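Long-range contacts in Mgp-operon protein 3 (Mycoplasma pneumoniae, PDB 6RJ1), which is a surface-exposed, immunodominant membrane protein of the human pathogen that probably acts with adhesin P1 in attaching the bacterium to host cells: residues A[813-818]-A[898-903]; A[694-699]-A[819-824]; A[782-787]-A[799-804]; A[830-835]-A[910-915]. One frame throughout, in Å; residues are numbered along the deposited sequence.

Overall arrangement
The four contacts gather on one side of the chain's centre, their own centres about 11 to 14 Å apart, and all reach the antiparallel sheet built on strands 779-786, 799-805, 808-815 and 834-838. Contact 3 is the buried one and joins two neighbouring strands of that sheet through backbone hydrogen bonds. The other three are partly buried, lack hydrogen bonds across their segments and rely on side-chain packing. Contact 2 sets strand 820-821 against strand 693-699 of another sheet through aliphatic groups and a tyrosine ring. Contacts 1 and 4 bring in the loop after strand 888-896 and the start of strand 914-920: an aromatic ring meets a proline and polar side chains in contact 1, small side chains meet carbonyls in contact 4.

Contact 1: A[813-818]-A[898-903]; sequences NFNPDT and IEFNED
Phe-900 carries this contact, its ring lodged against Asn-815, Pro-816 and Asp-817, at the C-terminal part of strand 808-815 and the residues that follow. The CD atom of Pro-816 meets the edge of the ring, near its plane, 3.9 Å from Phe-900 CD2. Beside it the Asn-815 amide comes in obliquely, ND2 3.5 Å from Phe-900 CZ and the amide plane 61° from the ring. Weak bonds from the backbone N atoms of Asp-817 and Thr-818 to Asn-815 OD1 are consistent with the amide being held with ND2 toward the ring. One face of the ring is covered from within its own type II turn, Glu-899 to Glu-902: Asn-901 ND2 stands 3.5 Å above the ring centre. Contact thins out toward the solvent side at Asp-817, which is partly exposed. Its OD2 lies 3.9 Å from Phe-900 CE2 and faces Asn-901 OD1 without a bond, while OD1 accepts a hydrogen bond from Lys-796 N. Around this pairing, Pro-816 also packs on Tyr-799 of strand 799-805, Leu-822 touches Phe-900, and Asn-798 ND2 binds Phe-900 O, so the turn after strand 888-896 is tied to the loop preceding strand 799-805.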
loop_
_atom_site.group_PDB
_atom_site.type_symbol
_atom_site.label_atom_id
_atom_site.label_comp_id
_atom_site.label_asym_id
_atom_site.label_seq_id
_atom_site.Cartn_x
_atom_site.Cartn_y
_atom_site.Cartn_z
ATOM N N ASN A 813 -9.391 -16.571 -0.262
ATOM C CA ASN A 813 -10.264 -17.631 -0.769
ATOM C C ASN A 813 -11.535 -17.107 -1.405
ATOM O O ASN A 813 -12.138 -16.152 -0.910
ATOM C CB ASN A 813 -10.566 -18.650 0.333
ATOM C CG ASN A 813 -9.325 -19.093 1.062
ATOM O OD1 ASN A 813 -8.472 -19.801 0.516
ATOM N ND2 ASN A 813 -9.182 -18.660 2.306
ATOM N N PHE A 814 -11.936 -17.747 -2.517
ATOM C CA PHE A 814 -13.107 -17.365 -3.305
ATOM C C PHE A 814 -14.027 -18.545 -3.590
ATOM O O PHE A 814 -13.579 -19.693 -3.593
ATOM C CB PHE A 814 -12.669 -16.706 -4.633
ATOM C CG PHE A 814 -11.653 -15.595 -4.497
ATOM C CD1 PHE A 814 -12.053 -14.295 -4.219
ATOM C CD2 PHE A 814 -10.296 -15.851 -4.636
ATOM C CE1 PHE A 814 -11.112 -13.272 -4.079
ATOM C CE2 PHE A 814 -9.357 -14.827 -4.493
ATOM C CZ PHE A 814 -9.772 -13.546 -4.212
ATOM N N ASN A 815 -15.318 -18.252 -3.836
ATOM C CA ASN A 815 -16.339 -19.234 -4.200
ATOM C C ASN A 815 -16.300 -19.361 -5.739
ATOM O O ASN A 815 -16.635 -18.400 -6.436
ATOM C CB ASN A 815 -17.721 -18.780 -3.714
ATOM C CG ASN A 815 -18.818 -19.795 -3.904
ATOM O OD1 ASN A 815 -19.126 -20.230 -5.020
ATOM N ND2 ASN A 815 -19.451 -20.179 -2.811
ATOM N N PRO A 816 -15.853 -20.504 -6.295
ATOM C CA PRO A 816 -15.764 -20.609 -7.765
ATOM C C PRO A 816 -17.102 -20.753 -8.505
ATOM O O PRO A 816 -17.157 -20.520 -9.717
ATOM C CB PRO A 816 -14.852 -21.817 -7.973
ATOM C CG PRO A 816 -15.059 -22.659 -6.766
ATOM C CD PRO A 816 -15.378 -21.735 -5.627
ATOM N N ASP A 817 -18.169 -21.132 -7.785
ATOM C CA ASP A 817 -19.503 -21.299 -8.364
ATOM C C ASP A 817 -20.217 -19.957 -8.585
ATOM O O ASP A 817 -21.156 -19.902 -9.388
ATOM C CB ASP A 817 -20.373 -22.229 -7.492
ATOM C CG ASP A 817 -19.729 -23.548 -7.104
ATOM O OD1 ASP A 817 -19.099 -24.187 -7.985
ATOM O OD2 ASP A 817 -19.871 -23.951 -5.926
ATOM N N THR A 818 -19.792 -18.890 -7.863
ATOM C CA THR A 818 -20.390 -17.552 -7.943
ATOM C C THR A 818 -19.380 -16.452 -8.310
ATOM O O THR A 818 -19.800 -15.337 -8.637
ATOM C CB THR A 818 -21.101 -17.184 -6.622
ATOM O OG1 THR A 818 -20.144 -17.090 -5.561
ATOM C CG2 THR A 818 -22.241 -18.141 -6.263
ATOM N N ILE A 898 -8.683 -27.912 5.055
ATOM C CA ILE A 898 -9.827 -28.459 4.313
ATOM C C ILE A 898 -10.217 -27.453 3.219
ATOM O O ILE A 898 -10.250 -26.246 3.472
ATOM C CB ILE A 898 -11.032 -28.792 5.255
ATOM C CG1 ILE A 898 -10.597 -29.483 6.598
ATOM C CG2 ILE A 898 -12.137 -29.592 4.539
ATOM C CD1 ILE A 898 -9.807 -30.851 6.532
ATOM N N GLU A 899 -10.487 -27.956 2.006
ATOM C CA GLU A 899 -10.850 -27.139 0.848
ATOM C C GLU A 899 -12.359 -27.170 0.566
ATOM O O GLU A 899 -13.045 -28.092 1.015
ATOM C CB GLU A 899 -10.038 -27.566 -0.391
ATOM C CG GLU A 899 -8.524 -27.484 -0.213
ATOM C CD GLU A 899 -7.922 -26.100 -0.032
ATOM O OE1 GLU A 899 -8.309 -25.180 -0.790
ATOM O OE2 GLU A 899 -7.049 -25.943 0.852
ATOM N N PHE A 900 -12.873 -26.151 -0.159
ATOM C CA PHE A 900 -14.286 -26.014 -0.528
ATOM C C PHE A 900 -14.708 -27.142 -1.477
ATOM O O PHE A 900 -14.031 -27.388 -2.480
ATOM C CB PHE A 900 -14.546 -24.624 -1.137
ATOM C CG PHE A 900 -15.995 -24.212 -1.295
ATOM C CD1 PHE A 900 -16.866 -24.229 -0.208
ATOM C CD2 PHE A 900 -16.469 -23.731 -2.510
ATOM C CE1 PHE A 900 -18.200 -23.835 -0.352
ATOM C CE2 PHE A 900 -17.800 -23.326 -2.650
ATOM C CZ PHE A 900 -18.656 -23.381 -1.569
ATOM N N ASN A 901 -15.798 -27.856 -1.127
ATOM C CA ASN A 901 -16.338 -29.015 -1.857
ATOM C C ASN A 901 -15.293 -30.138 -2.031
ATOM O O ASN A 901 -15.309 -30.830 -3.053
ATOM C CB ASN A 901 -16.985 -28.637 -3.217
ATOM C CG ASN A 901 -17.598 -27.264 -3.341
ATOM O OD1 ASN A 901 -17.233 -26.490 -4.232
ATOM N ND2 ASN A 901 -18.549 -26.931 -2.486
ATOM N N GLU A 902 -14.401 -30.326 -1.022
ATOM C CA GLU A 902 -13.354 -31.365 -0.997
ATOM C C GLU A 902 -13.978 -32.768 -1.150
ATOM O O GLU A 902 -13.402 -33.636 -1.812
ATOM C CB GLU A 902 -12.521 -31.264 0.290
ATOM C CG GLU A 902 -11.151 -31.916 0.200
ATOM C CD GLU A 902 -10.108 -31.347 1.143
ATOM O OE1 GLU A 902 -9.082 -30.829 0.646
ATOM O OE2 GLU A 902 -10.309 -31.420 2.376
ATOM N N ASP A 903 -15.176 -32.956 -0.565
ATOM C CA ASP A 903 -16.003 -34.160 -0.655
ATOM C C ASP A 903 -17.477 -33.766 -0.915
ATOM O O ASP A 903 -17.798 -32.569 -0.925
ATOM C CB ASP A 903 -15.837 -35.077 0.579
ATOM C CG ASP A 903 -16.167 -34.436 1.912
ATOM O OD1 ASP A 903 -15.271 -33.788 2.498
ATOM O OD2 ASP A 903 -17.315 -34.598 2.378
#

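Contact 2: A[694-699]-A[819-824]; sequences LVYGIV and DKLLDS
A G1 beta bulge, in which Asp-819 and Lys-820 both face Asn-815, brings Asp-819, Lys-820 and Leu-821 over Tyr-696, Gly-697 and Ile-698 of a second sheet. The directions from CA 696 to 698 and from CA 819 to 821 differ by 159°, yet the nearest CA atoms, those of Ile-698 and Lys-820, are 6.4 Å from each other and no hydrogen bond crosses. This is therefore packing between sheets, with strand 693-699 on one side and the short, weakly bonded strand 820-821 on the other. Ile-698 points at the bulge. Its CG1 is anti to the backbone N (chi1 -171°), and the two branches end beside one carbonyl, CG2 3.5 Å and CD1 3.6 Å from Asp-819 O. The same CG2 also lies 3.9 Å from Leu-821 CD1. Leu-821 reaches across with both methyls: CD1 rests 4.0 Å from Gly-697 CA, against bare backbone, and CD2 comes obliquely to the Tyr-696 ring, 4.0 Å from CE2. Phe-814 and Ala-729 also touch Leu-821. Across the segments, then, cohesion is apolar and non-directional, resting on van der Waals contact among methyls, one ring carbon of Tyr-696 and backbone. The polar ends find partners elsewhere, Tyr-696 OH at Ser-833 OG and Asp-819 OD1 at Tyr-799 OH, which probably limits how these two side chains can turn.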
loop_
_atom_site.group_PDB
_atom_site.type_symbol
_atom_site.label_atom_id
_atom_site.label_comp_id
_atom_site.label_asym_id
_atom_site.label_seq_id
_atom_site.Cartn_x
_atom_site.Cartn_y
_atom_site.Cartn_z
ATOM N N LEU A 694 -5.680 -4.368 5.439
ATOM C CA LEU A 694 -5.528 -4.980 4.134
ATOM C C LEU A 694 -6.902 -5.014 3.472
ATOM O O LEU A 694 -7.882 -5.429 4.076
ATOM C CB LEU A 694 -4.901 -6.383 4.192
ATOM C CG LEU A 694 -4.501 -6.963 2.809
ATOM C CD1 LEU A 694 -3.082 -6.544 2.408
ATOM C CD2 LEU A 694 -4.657 -8.462 2.776
ATOM N N VAL A 695 -6.953 -4.532 2.245
ATOM C CA VAL A 695 -8.122 -4.455 1.383
ATOM C C VAL A 695 -7.861 -5.453 0.244
ATOM O O VAL A 695 -6.771 -5.473 -0.332
ATOM C CB VAL A 695 -8.283 -2.988 0.886
ATOM C CG1 VAL A 695 -9.271 -2.878 -0.259
ATOM C CG2 VAL A 695 -8.693 -2.065 2.029
ATOM N N TYR A 696 -8.834 -6.317 -0.033
ATOM C CA TYR A 696 -8.722 -7.343 -1.079
ATOM C C TYR A 696 -10.082 -7.579 -1.719
ATOM O O TYR A 696 -11.105 -7.206 -1.141
ATOM C CB TYR A 696 -8.147 -8.658 -0.505
ATOM C CG TYR A 696 -9.001 -9.292 0.578
ATOM C CD1 TYR A 696 -8.888 -8.892 1.910
ATOM C CD2 TYR A 696 -9.919 -10.294 0.273
ATOM C CE1 TYR A 696 -9.685 -9.451 2.904
ATOM C CE2 TYR A 696 -10.713 -10.871 1.263
ATOM C CZ TYR A 696 -10.600 -10.439 2.576
ATOM O OH TYR A 696 -11.388 -10.991 3.561
ATOM N N GLY A 697 -10.090 -8.208 -2.887
ATOM C CA GLY A 697 -11.337 -8.514 -3.568
ATOM C C GLY A 697 -11.207 -9.068 -4.966
ATOM O O GLY A 697 -10.113 -9.123 -5.540
ATOM N N ILE A 698 -12.358 -9.504 -5.495
ATOM C CA ILE A 698 -12.558 -10.027 -6.840
ATOM C C ILE A 698 -13.464 -9.029 -7.581
ATOM O O ILE A 698 -14.443 -8.544 -7.003
ATOM C CB ILE A 698 -13.091 -11.496 -6.836
ATOM C CG1 ILE A 698 -13.074 -12.100 -8.258
ATOM C CG2 ILE A 698 -14.481 -11.649 -6.134
ATOM C CD1 ILE A 698 -13.268 -13.604 -8.318
ATOM N N VAL A 699 -13.106 -8.680 -8.825
ATOM C CA VAL A 699 -13.851 -7.704 -9.613
ATOM C C VAL A 699 -14.105 -8.245 -11.037
ATOM O O VAL A 699 -13.189 -8.759 -11.684
ATOM C CB VAL A 699 -13.216 -6.272 -9.551
ATOM C CG1 VAL A 699 -11.745 -6.292 -9.130
ATOM C CG2 VAL A 699 -13.417 -5.469 -10.827
ATOM N N ASP A 819 -18.060 -16.757 -8.228
ATOM C CA ASP A 819 -16.941 -15.844 -8.495
ATOM C C ASP A 819 -17.004 -14.624 -7.566
ATOM O O ASP A 819 -16.881 -13.468 -7.985
ATOM C CB ASP A 819 -16.812 -15.486 -9.990
ATOM C CG ASP A 819 -16.589 -16.689 -10.887
ATOM O OD1 ASP A 819 -15.604 -17.427 -10.658
ATOM O OD2 ASP A 819 -17.396 -16.892 -11.820
ATOM N N LYS A 820 -17.219 -14.926 -6.280
ATOM C CA LYS A 820 -17.331 -13.990 -5.164
ATOM C C LYS A 820 -16.392 -14.449 -4.034
ATOM O O LYS A 820 -15.802 -15.524 -4.133
ATOM C CB LYS A 820 -18.790 -13.948 -4.663
ATOM C CG LYS A 820 -19.761 -13.265 -5.617
ATOM C CD LYS A 820 -21.200 -13.439 -5.160
ATOM C CE LYS A 820 -22.180 -12.681 -6.023
ATOM N NZ LYS A 820 -22.283 -11.254 -5.617
ATOM N N LEU A 821 -16.252 -13.639 -2.973
ATOM C CA LEU A 821 -15.432 -13.951 -1.798
ATOM C C LEU A 821 -16.041 -15.140 -1.042
ATOM O O LEU A 821 -17.267 -15.221 -0.942
ATOM C CB LEU A 821 -15.387 -12.715 -0.883
ATOM C CG LEU A 821 -14.145 -11.814 -0.904
ATOM C CD1 LEU A 821 -13.734 -11.422 -2.304
ATOM C CD2 LEU A 821 -14.418 -10.558 -0.152
ATOM N N LEU A 822 -15.201 -16.072 -0.540
ATOM C CA LEU A 822 -15.673 -17.251 0.195
ATOM C C LEU A 822 -16.269 -16.865 1.557
ATOM O O LEU A 822 -15.575 -16.311 2.414
ATOM C CB LEU A 822 -14.564 -18.306 0.327
ATOM C CG LEU A 822 -14.998 -19.721 0.733
ATOM C CD1 LEU A 822 -15.738 -20.431 -0.397
ATOM C CD2 LEU A 822 -13.802 -20.552 1.161
ATOM N N ASP A 823 -17.579 -17.122 1.717
ATOM C CA ASP A 823 -18.370 -16.766 2.895
ATOM C C ASP A 823 -19.083 -17.976 3.536
ATOM O O ASP A 823 -19.207 -19.036 2.916
ATOM C CB ASP A 823 -19.391 -15.675 2.487
ATOM C CG ASP A 823 -20.076 -14.940 3.627
ATOM O OD1 ASP A 823 -19.392 -14.147 4.323
ATOM O OD2 ASP A 823 -21.301 -15.141 3.814
ATOM N N SER A 824 -19.528 -17.810 4.794
ATOM C CA SER A 824 -20.278 -18.806 5.565
ATOM C C SER A 824 -21.527 -18.154 6.191
ATOM O O SER A 824 -21.647 -16.921 6.187
ATOM C CB SER A 824 -19.397 -19.433 6.645
ATOM O OG SER A 824 -20.078 -20.478 7.323
#

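Contact 3: A[782-787]-A[799-804]; sequences LKAGVD and YSAVLL
Lys-783 and Gly-785 pair with Val-802 and Ser-800 in an antiparallel beta arrangement, adjacent strands of an up-and-down sheet consistent with a blade of the beta-propeller expected for this family. The strand axes approach to 4.5 Å with their directions 155° apart. In the Lys-783 and Val-802 pair, Lys-783 N to Val-802 O measures 3.0 Å and Val-802 N to Lys-783 O 2.9 Å. Between the hydrogen-bonded pairs sits the non-hydrogen-bonded pair Ala-784 and Ala-801, whose CA atoms are 3.9 Å apart; Val-786 and Tyr-799 form the next. On the face bearing these residues, Leu-782 swings CD1 over the partner strand, with CG anti to its N (chi1 -178°), to touch Ala-801 CB at 3.9 Å and Leu-803 CD2 at 3.8 Å. Strands 538-546 and 549-563 back this face, Val-546 against Ala-784, Val-786 and Tyr-799, and Val-551 against Leu-782 and Ala-801. On the other face Val-802 packs on Trp-863 and Tyr-865, and Ser-800 OG is held by Arg-811 and Asn-813. The Gly-785 and Ser-800 pair is less even: Ser-800 N reaches Gly-785 O at 3.0 Å and nearly straight, but Gly-785 N meets Ser-800 O at 2.8 Å with an N-H...O angle of 135°.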
loop_
_atom_site.group_PDB
_atom_site.type_symbol
_atom_site.label_atom_id
_atom_site.label_comp_id
_atom_site.label_asym_id
_atom_site.label_seq_id
_atom_site.Cartn_x
_atom_site.Cartn_y
_atom_site.Cartn_z
ATOM N N LEU A 782 1.050 -10.376 -5.073
ATOM C CA LEU A 782 -0.244 -11.039 -5.192
ATOM C C LEU A 782 -0.255 -11.923 -6.448
ATOM O O LEU A 782 0.070 -11.448 -7.541
ATOM C CB LEU A 782 -1.439 -10.075 -5.195
ATOM C CG LEU A 782 -2.784 -10.792 -5.275
ATOM C CD1 LEU A 782 -3.405 -10.971 -3.921
ATOM C CD2 LEU A 782 -3.701 -10.134 -6.228
ATOM N N LYS A 783 -0.566 -13.219 -6.268
ATOM C CA LYS A 783 -0.657 -14.178 -7.356
ATOM C C LYS A 783 -1.817 -15.113 -7.118
ATOM O O LYS A 783 -1.922 -15.725 -6.051
ATOM C CB LYS A 783 0.636 -14.989 -7.497
ATOM C CG LYS A 783 1.283 -14.896 -8.865
ATOM C CD LYS A 783 0.620 -15.735 -9.936
ATOM C CE LYS A 783 1.472 -15.788 -11.184
ATOM N NZ LYS A 783 1.706 -14.435 -11.791
ATOM N N ALA A 784 -2.686 -15.226 -8.115
ATOM C CA ALA A 784 -3.837 -16.121 -8.080
ATOM C C ALA A 784 -3.427 -17.488 -8.598
ATOM O O ALA A 784 -2.413 -17.615 -9.287
ATOM C CB ALA A 784 -4.952 -15.557 -8.942
ATOM N N GLY A 785 -4.221 -18.495 -8.271
ATOM C CA GLY A 785 -3.982 -19.860 -8.713
ATOM C C GLY A 785 -5.174 -20.780 -8.585
ATOM O O GLY A 785 -5.813 -20.809 -7.535
ATOM N N VAL A 786 -5.466 -21.551 -9.651
ATOM C CA VAL A 786 -6.561 -22.540 -9.677
ATOM C C VAL A 786 -6.029 -23.845 -9.086
ATOM O O VAL A 786 -5.059 -24.403 -9.602
ATOM C CB VAL A 786 -7.175 -22.760 -11.093
ATOM C CG1 VAL A 786 -8.314 -23.779 -11.057
ATOM C CG2 VAL A 786 -7.659 -21.451 -11.698
ATOM N N ASP A 787 -6.661 -24.315 -7.998
ATOM C CA ASP A 787 -6.302 -25.548 -7.299
ATOM C C ASP A 787 -6.384 -26.753 -8.259
ATOM O O ASP A 787 -7.428 -26.949 -8.892
ATOM C CB ASP A 787 -7.198 -25.734 -6.055
ATOM C CG ASP A 787 -6.954 -26.988 -5.225
ATOM O OD1 ASP A 787 -5.773 -27.273 -4.903
ATOM O OD2 ASP A 787 -7.948 -27.670 -4.875
ATOM N N TYR A 799 -10.139 -21.698 -6.486
ATOM C CA TYR A 799 -9.026 -20.800 -6.745
ATOM C C TYR A 799 -8.791 -19.854 -5.586
ATOM O O TYR A 799 -9.732 -19.442 -4.899
ATOM C CB TYR A 799 -9.151 -20.065 -8.092
ATOM C CG TYR A 799 -10.384 -19.204 -8.243
ATOM C CD1 TYR A 799 -10.370 -17.859 -7.877
ATOM C CD2 TYR A 799 -11.546 -19.713 -8.813
ATOM C CE1 TYR A 799 -11.495 -17.053 -8.039
ATOM C CE2 TYR A 799 -12.678 -18.919 -8.978
ATOM C CZ TYR A 799 -12.647 -17.589 -8.588
ATOM O OH TYR A 799 -13.760 -16.809 -8.752
ATOM N N SER A 800 -7.523 -19.531 -5.358
ATOM C CA SER A 800 -7.099 -18.652 -4.288
ATOM C C SER A 800 -5.997 -17.745 -4.767
ATOM O O SER A 800 -5.333 -18.044 -5.750
ATOM C CB SER A 800 -6.601 -19.475 -3.102
ATOM O OG SER A 800 -7.649 -20.258 -2.557
ATOM N N ALA A 801 -5.798 -16.641 -4.072
ATOM C CA ALA A 801 -4.714 -15.717 -4.353
ATOM C C ALA A 801 -3.878 -15.642 -3.103
ATOM O O ALA A 801 -4.415 -15.696 -1.992
ATOM C CB ALA A 801 -5.252 -14.345 -4.699
ATOM N N VAL A 802 -2.564 -15.592 -3.267
ATOM C CA VAL A 802 -1.699 -15.483 -2.100
ATOM C C VAL A 802 -0.811 -14.262 -2.229
ATOM O O VAL A 802 -0.581 -13.776 -3.337
ATOM C CB VAL A 802 -0.903 -16.771 -1.715
ATOM C CG1 VAL A 802 -1.819 -17.972 -1.473
ATOM C CG2 VAL A 802 0.182 -17.092 -2.730
ATOM N N LEU A 803 -0.336 -13.761 -1.095
ATOM C CA LEU A 803 0.583 -12.625 -1.024
ATOM C C LEU A 803 1.418 -12.702 0.247
ATOM O O LEU A 803 1.001 -13.304 1.248
ATOM C CB LEU A 803 -0.132 -11.259 -1.150
ATOM C CG LEU A 803 -0.987 -10.807 0.023
ATOM C CD1 LEU A 803 -0.724 -9.362 0.357
ATOM C CD2 LEU A 803 -2.451 -11.078 -0.228
ATOM N N LEU A 804 2.602 -12.103 0.191
ATOM C CA LEU A 804 3.523 -12.072 1.313
ATOM C C LEU A 804 3.423 -10.728 2.009
ATOM O O LEU A 804 3.353 -9.678 1.351
ATOM C CB LEU A 804 4.952 -12.334 0.804
ATOM C CG LEU A 804 5.549 -13.746 1.004
ATOM C CD1 LEU A 804 4.563 -14.867 0.672
ATOM C CD2 LEU A 804 6.791 -13.917 0.178
#

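Contact 4: A[830-835]-A[910-915]; sequences EPISFS and SQAPAA
This is a junction between two sheets: Ile-832 and Ser-835, where the chain enters strand 834-838, lie against Ala-912, Pro-913 and Ala-914, where it enters strand 914-920. The two strands belong to different antiparallel sheets, and no hydrogen bond links the segments directly. Closest in backbone are Ile-832 and Ala-912, with CA atoms 3.9 Å apart. The methyl of Ala-912 points into the bend of the opposite chain, CB lying 3.6 Å from Ile-832 CA and 3.5 Å from Phe-834 O. Ile-832 lays its CG2 branch alongside the other backbone, 3.7 Å from Gln-911 C. Its CG1 sits between the backbone N and carbonyl carbon (chi1 56°), which sends the longer branch away from this interface toward Leu-822. The Pro-913 ring adds its CD atom, 3.6 Å from Ile-832 O. Farther along, Ser-835 turns its side chain toward the second segment; CB is 3.5 Å from Pro-913 O, and OG lies against Ala-914, 3.4 Å from its CB. Phe-834 points away from this interface and stacks on His-731. Two residues of strand 808-815 join what the segments themselves leave unbonded: Asn-813 ND2 donates to both Ile-832 O and Pro-913 O, and Arg-811 binds Ala-914 O through NH1 while its backbone pairs with Ser-835. The chemistry is thus divided. The small methyl of Ala-912 is consistent with the close approach of the two backbones, and carbonyls at the seam, those of Ile-832, Pro-913 and Ala-914, find donors in strand 808-815, which so bridges the two sheets.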
loop_
_atom_site.group_PDB
_atom_site.type_symbol
_atom_site.label_atom_id
_atom_site.label_comp_id
_atom_site.label_asym_id
_atom_site.label_seq_id
_atom_site.Cartn_x
_atom_site.Cartn_y
_atom_site.Cartn_z
ATOM N N GLU A 830 -14.816 -16.291 12.116
ATOM C CA GLU A 830 -13.874 -15.434 11.397
ATOM C C GLU A 830 -14.083 -15.610 9.879
ATOM O O GLU A 830 -14.525 -16.684 9.469
ATOM C CB GLU A 830 -12.424 -15.735 11.802
ATOM C CG GLU A 830 -11.908 -14.788 12.872
ATOM C CD GLU A 830 -10.401 -14.611 12.906
ATOM O OE1 GLU A 830 -9.745 -15.297 13.725
ATOM O OE2 GLU A 830 -9.876 -13.787 12.119
ATOM N N PRO A 831 -13.875 -14.566 9.034
ATOM C CA PRO A 831 -14.122 -14.734 7.594
ATOM C C PRO A 831 -13.238 -15.817 7.008
ATOM O O PRO A 831 -12.035 -15.862 7.292
ATOM C CB PRO A 831 -13.814 -13.351 7.004
ATOM C CG PRO A 831 -12.934 -12.696 8.001
ATOM C CD PRO A 831 -13.381 -13.207 9.332
ATOM N N ILE A 832 -13.858 -16.728 6.250
ATOM C CA ILE A 832 -13.145 -17.842 5.630
ATOM C C ILE A 832 -12.454 -17.404 4.306
ATOM O O ILE A 832 -11.698 -18.190 3.734
ATOM C CB ILE A 832 -14.019 -19.122 5.501
ATOM C CG1 ILE A 832 -15.343 -18.875 4.734
ATOM C CG2 ILE A 832 -14.266 -19.748 6.892
ATOM C CD1 ILE A 832 -16.108 -20.182 4.295
ATOM N N SER A 833 -12.664 -16.127 3.875
ATOM C CA SER A 833 -12.085 -15.510 2.675
ATOM C C SER A 833 -10.659 -14.997 2.921
ATOM O O SER A 833 -9.916 -14.754 1.970
ATOM C CB SER A 833 -12.966 -14.360 2.192
ATOM O OG SER A 833 -13.012 -13.307 3.140
ATOM N N PHE A 834 -10.297 -14.799 4.197
ATOM C CA PHE A 834 -8.977 -14.312 4.600
ATOM C C PHE A 834 -8.315 -15.272 5.584
ATOM O O PHE A 834 -8.963 -15.756 6.516
ATOM C CB PHE A 834 -9.095 -12.912 5.225
ATOM C CG PHE A 834 -7.800 -12.280 5.678
ATOM C CD1 PHE A 834 -7.317 -12.486 6.965
ATOM C CD2 PHE A 834 -7.082 -11.445 4.832
ATOM C CE1 PHE A 834 -6.123 -11.896 7.386
ATOM C CE2 PHE A 834 -5.901 -10.840 5.264
ATOM C CZ PHE A 834 -5.433 -11.064 6.537
ATOM N N SER A 835 -7.006 -15.498 5.389
ATOM C CA SER A 835 -6.163 -16.333 6.244
ATOM C C SER A 835 -4.735 -15.771 6.292
ATOM O O SER A 835 -4.172 -15.422 5.252
ATOM C CB SER A 835 -6.155 -17.778 5.758
ATOM O OG SER A 835 -4.838 -18.302 5.676
ATOM N N SER A 910 -15.970 -24.205 8.324
ATOM C CA SER A 910 -15.826 -23.572 9.640
ATOM C C SER A 910 -14.515 -22.805 9.765
ATOM O O SER A 910 -14.499 -21.720 10.349
ATOM C CB SER A 910 -15.952 -24.605 10.757
ATOM O OG SER A 910 -15.023 -25.666 10.601
ATOM N N GLN A 911 -13.425 -23.366 9.214
ATOM C CA GLN A 911 -12.086 -22.770 9.224
ATOM C C GLN A 911 -11.718 -22.223 7.844
ATOM O O GLN A 911 -12.118 -22.793 6.828
ATOM C CB GLN A 911 -11.048 -23.812 9.676
ATOM C CG GLN A 911 -10.411 -23.502 11.024
ATOM C CD GLN A 911 -9.138 -22.706 10.872
ATOM O OE1 GLN A 911 -8.035 -23.264 10.813
ATOM N NE2 GLN A 911 -9.260 -21.384 10.802
ATOM N N ALA A 912 -10.948 -21.126 7.811
ATOM C CA ALA A 912 -10.488 -20.504 6.569
ATOM C C ALA A 912 -9.352 -21.328 5.962
ATOM O O ALA A 912 -8.382 -21.580 6.684
ATOM C CB ALA A 912 -9.998 -19.091 6.844
ATOM N N PRO A 913 -9.423 -21.761 4.668
ATOM C CA PRO A 913 -8.289 -22.510 4.084
ATOM C C PRO A 913 -7.042 -21.626 4.075
ATOM O O PRO A 913 -7.101 -20.465 3.657
ATOM C CB PRO A 913 -8.764 -22.858 2.667
ATOM C CG PRO A 913 -10.220 -22.611 2.661
ATOM C CD PRO A 913 -10.489 -21.549 3.671
ATOM N N ALA A 914 -5.945 -22.149 4.637
ATOM C CA ALA A 914 -4.698 -21.408 4.801
ATOM C C ALA A 914 -3.590 -21.770 3.809
ATOM O O ALA A 914 -3.723 -22.707 3.023
ATOM C CB ALA A 914 -4.201 -21.558 6.233
ATOM N N ALA A 915 -2.506 -20.988 3.847
ATOM C CA ALA A 915 -1.309 -21.148 3.034
ATOM C C ALA A 915 -0.100 -21.398 3.944
ATOM O O ALA A 915 -0.177 -21.177 5.151
ATOM C CB ALA A 915 -1.087 -19.905 2.189
#